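Local coordinates for flagellar motor switch protein FliG (Helicobacter pylori 26695, PDB 5WUJ) that forms part of the flagellar switch complex, proposed to sit at the base of the basal body, and is required for flagellum synthesis and motility, at residues 13-18 with 62-67. Numbering follows the deposited sequence.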
ATOM      1  N   SER B  13       8.108   2.745  -8.710  1.00 31.60           N
ATOM      2  CA  SER B  13       7.139   2.559  -9.784  1.00 34.54           C
ATOM      3  C   SER B  13       6.579   1.140  -9.792  1.00 26.42           C
ATOM      4  O   SER B  13       5.390   0.935 -10.060  1.00 29.27           O
ATOM      5  CB  SER B  13       7.796   2.907 -11.132  1.00 41.30           C
ATOM      6  OG  SER B  13       7.270   2.153 -12.209  1.00 52.05           O
ATOM      7  N   GLU B  14       7.420   0.147  -9.505  1.00 22.17           N
ATOM      8  CA  GLU B  14       6.944  -1.233  -9.364  1.00 28.96           C
ATOM      9  C   GLU B  14       6.009  -1.387  -8.176  1.00 23.35           C
ATOM     10  O   GLU B  14       4.988  -2.082  -8.268  1.00 23.43           O
ATOM     11  CB  GLU B  14       8.129  -2.182  -9.224  1.00 25.01           C
ATOM     12  CG  GLU B  14       9.120  -2.003 -10.368  1.00 34.07           C
ATOM     13  CD  GLU B  14      10.193  -3.043 -10.367  1.00 51.17           C
ATOM     14  OE1 GLU B  14      11.138  -2.929  -9.552  1.00 58.57           O
ATOM     15  OE2 GLU B  14      10.089  -3.969 -11.190  1.00 60.82           O
ATOM     16  N   LYS B  15       6.351  -0.762  -7.048  1.00 25.33           N
ATOM     17  CA  LYS B  15       5.468  -0.788  -5.885  1.00 23.92           C
ATOM     18  C   LYS B  15       4.124  -0.158  -6.212  1.00 26.67           C
ATOM     19  O   LYS B  15       3.076  -0.647  -5.774  1.00 21.62           O
ATOM     20  CB  LYS B  15       6.114  -0.056  -4.716  1.00 22.05           C
ATOM     21  CG  LYS B  15       7.454  -0.650  -4.260  1.00 33.52           C
ATOM     22  CD  LYS B  15       7.760  -0.193  -2.857  1.00 33.32           C
ATOM     23  CE  LYS B  15       9.112  -0.631  -2.376  1.00 36.01           C
ATOM     24  NZ  LYS B  15       9.813   0.548  -1.808  1.00 40.03           N
ATOM     25  N   ILE B  16       4.131   0.921  -6.997  1.00 26.23           N
ATOM     26  CA  ILE B  16       2.875   1.597  -7.315  1.00 21.66           C
ATOM     27  C   ILE B  16       2.004   0.717  -8.202  1.00 19.41           C
ATOM     28  O   ILE B  16       0.795   0.614  -7.989  1.00 22.25           O
ATOM     29  CB  ILE B  16       3.160   2.965  -7.957  1.00 24.19           C
ATOM     30  CG1 ILE B  16       3.624   3.965  -6.897  1.00 29.24           C
ATOM     31  CG2 ILE B  16       1.941   3.475  -8.711  1.00 26.21           C
ATOM     32  CD1 ILE B  16       4.388   5.177  -7.492  1.00 27.46           C
ATOM     33  N   ALA B  17       2.601   0.043  -9.193  1.00 17.95           N
ATOM     34  CA  ALA B  17       1.820  -0.875 -10.020  1.00 17.25           C
ATOM     35  C   ALA B  17       1.289  -2.039  -9.195  1.00 22.86           C
ATOM     36  O   ALA B  17       0.140  -2.471  -9.381  1.00 24.33           O
ATOM     37  CB  ALA B  17       2.666  -1.394 -11.181  1.00 19.07           C
ATOM     38  N   ILE B  18       2.100  -2.550  -8.260  1.00 17.18           N
ATOM     39  CA  ILE B  18       1.612  -3.615  -7.386  1.00 18.07           C
ATOM     40  C   ILE B  18       0.451  -3.110  -6.531  1.00 18.18           C
ATOM     41  O   ILE B  18      -0.553  -3.810  -6.346  1.00 24.85           O
ATOM     42  CB  ILE B  18       2.764  -4.187  -6.533  1.00 19.65           C
ATOM     43  CG1 ILE B  18       3.581  -5.183  -7.368  1.00 27.42           C
ATOM     44  CG2 ILE B  18       2.235  -4.892  -5.298  1.00 18.14           C
ATOM     45  CD1 ILE B  18       5.033  -5.291  -6.939  1.00 19.42           C
ATOM     46  N   LEU B  62       1.236  -2.752   0.364  1.00 19.26           N
ATOM     47  CA  LEU B  62       0.100  -2.018   0.915  1.00 18.48           C
ATOM     48  C   LEU B  62       0.423  -1.450   2.289  1.00 22.22           C
ATOM     49  O   LEU B  62       0.052  -0.314   2.608  1.00 22.75           O
ATOM     50  CB  LEU B  62      -1.123  -2.926   1.014  1.00 15.28           C
ATOM     51  CG  LEU B  62      -1.747  -3.343  -0.293  1.00 27.97           C
ATOM     52  CD1 LEU B  62      -3.090  -4.026  -0.023  1.00 25.88           C
ATOM     53  CD2 LEU B  62      -1.877  -2.139  -1.227  1.00 22.37           C
ATOM     54  N   GLU B  63       1.104  -2.234   3.124  1.00 17.62           N
ATOM     55  CA  GLU B  63       1.464  -1.736   4.447  1.00 29.83           C
ATOM     56  C   GLU B  63       2.376  -0.525   4.338  1.00 26.26           C
ATOM     57  O   GLU B  63       2.284   0.413   5.142  1.00 23.88           O
ATOM     58  CB  GLU B  63       2.146  -2.832   5.262  1.00 24.17           C
ATOM     59  CG  GLU B  63       1.206  -3.883   5.814  1.00 41.54           C
ATOM     60  CD  GLU B  63       1.840  -4.662   6.955  1.00 56.57           C
ATOM     61  OE1 GLU B  63       3.067  -4.498   7.170  1.00 58.00           O
ATOM     62  OE2 GLU B  63       1.113  -5.423   7.637  1.00 62.99           O
ATOM     63  N   GLU B  64       3.282  -0.545   3.361  1.00 22.32           N
ATOM     64  CA  GLU B  64       4.159   0.599   3.151  1.00 26.91           C
ATOM     65  C   GLU B  64       3.347   1.834   2.772  1.00 22.09           C
ATOM     66  O   GLU B  64       3.558   2.922   3.323  1.00 22.25           O
ATOM     67  CB  GLU B  64       5.187   0.252   2.076  1.00 31.01           C
ATOM     68  CG  GLU B  64       6.246   1.296   1.824  1.00 40.22           C
ATOM     69  CD  GLU B  64       7.316   0.800   0.853  1.00 53.82           C
ATOM     70  OE1 GLU B  64       7.908   1.642   0.146  1.00 62.26           O
ATOM     71  OE2 GLU B  64       7.561  -0.429   0.791  1.00 58.51           O
ATOM     72  N   PHE B  65       2.388   1.676   1.861  1.00 20.06           N
ATOM     73  CA  PHE B  65       1.572   2.817   1.453  1.00 22.78           C
ATOM     74  C   PHE B  65       0.581   3.223   2.535  1.00 29.15           C
ATOM     75  O   PHE B  65       0.289   4.414   2.673  1.00 20.43           O
ATOM     76  CB  PHE B  65       0.849   2.503   0.158  1.00 23.33           C
ATOM     77  CG  PHE B  65       1.691   2.772  -1.044  1.00 28.85           C
ATOM     78  CD1 PHE B  65       1.796   4.053  -1.549  1.00 24.69           C
ATOM     79  CD2 PHE B  65       2.402   1.751  -1.650  1.00 29.67           C
ATOM     80  CE1 PHE B  65       2.596   4.316  -2.658  1.00 27.73           C
ATOM     81  CE2 PHE B  65       3.196   2.007  -2.767  1.00 33.37           C
ATOM     82  CZ  PHE B  65       3.299   3.285  -3.258  1.00 27.64           C
ATOM     83  N   PHE B  66       0.070   2.256   3.312  1.00 19.18           N
ATOM     84  CA  PHE B  66      -0.756   2.585   4.472  1.00 19.74           C
ATOM     85  C   PHE B  66      -0.024   3.544   5.407  1.00 24.78           C
ATOM     86  O   PHE B  66      -0.595   4.543   5.861  1.00 23.22           O
ATOM     87  CB  PHE B  66      -1.150   1.299   5.214  1.00 19.83           C
ATOM     88  CG  PHE B  66      -2.233   1.488   6.223  1.00 26.40           C
ATOM     89  CD1 PHE B  66      -3.504   1.906   5.826  1.00 26.01           C
ATOM     90  CD2 PHE B  66      -1.991   1.263   7.564  1.00 25.80           C
ATOM     91  CE1 PHE B  66      -4.517   2.081   6.766  1.00 32.89           C
ATOM     92  CE2 PHE B  66      -2.991   1.442   8.514  1.00 28.62           C
ATOM     93  CZ  PHE B  66      -4.260   1.850   8.116  1.00 30.52           C
ATOM     94  N   ALA B  67       1.256   3.277   5.681  1.00 23.07           N
ATOM     95  CA  ALA B  67       1.997   4.162   6.573  1.00 26.90           C
ATOM     96  C   ALA B  67       2.182   5.545   5.952  1.00 26.87           C
ATOM     97  O   ALA B  67       2.107   6.559   6.654  1.00 32.43           O
ATOM     98  CB  ALA B  67       3.335   3.534   6.934  1.00 24.48           C
TER
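The all-helical N-terminal domain of FliG packs two of its helices nearly at right angles here, joined by the F65 ring and a salt bridge between K15 and E64. The short segments cross at -99°, and their axes come within 10.5 Å. At the nearest point, I16 CA and F65 CA are 8.9 Å apart. F65 extends into this gap. Its CG lies anti to its own carbonyl carbon (chi1 -85°), and the ring reaches across to helix 12-23. The leading atom CZ meets I16 CG1 at 3.7 Å. The two side chains cross at about a right angle, and I16 comes at the ring obliquely. Beside CZ, ring atom CE2 packs against K15 CB at 4.1 Å, with the backbone oxygen of K15 equally near.

Helix 55-71 thus inserts an aromatic side chain against helix 12-23, where M12 and L19 also touch F65. I16 carries the packing on to I43 of helix 37-50, so three helices of the domain meet here. I16 and L62 each also pack on an aromatic side chain of a different protein in the assembly, probably the C-terminal tail of FliF.

The polar link lies at the partly exposed border of this apolar patch. E64 OE1 accepts from K15 NZ at 2.9 Å through its syn lone pair. E64 CG is anti to the backbone N (chi1 -175°), and its extended chain brings the carboxylate to the lysine. The K15 chain bends only at its last torsion. It crosses the glutamate side chain at about a right angle, and K15 CE comes to 3.5 Å from E64 OE2.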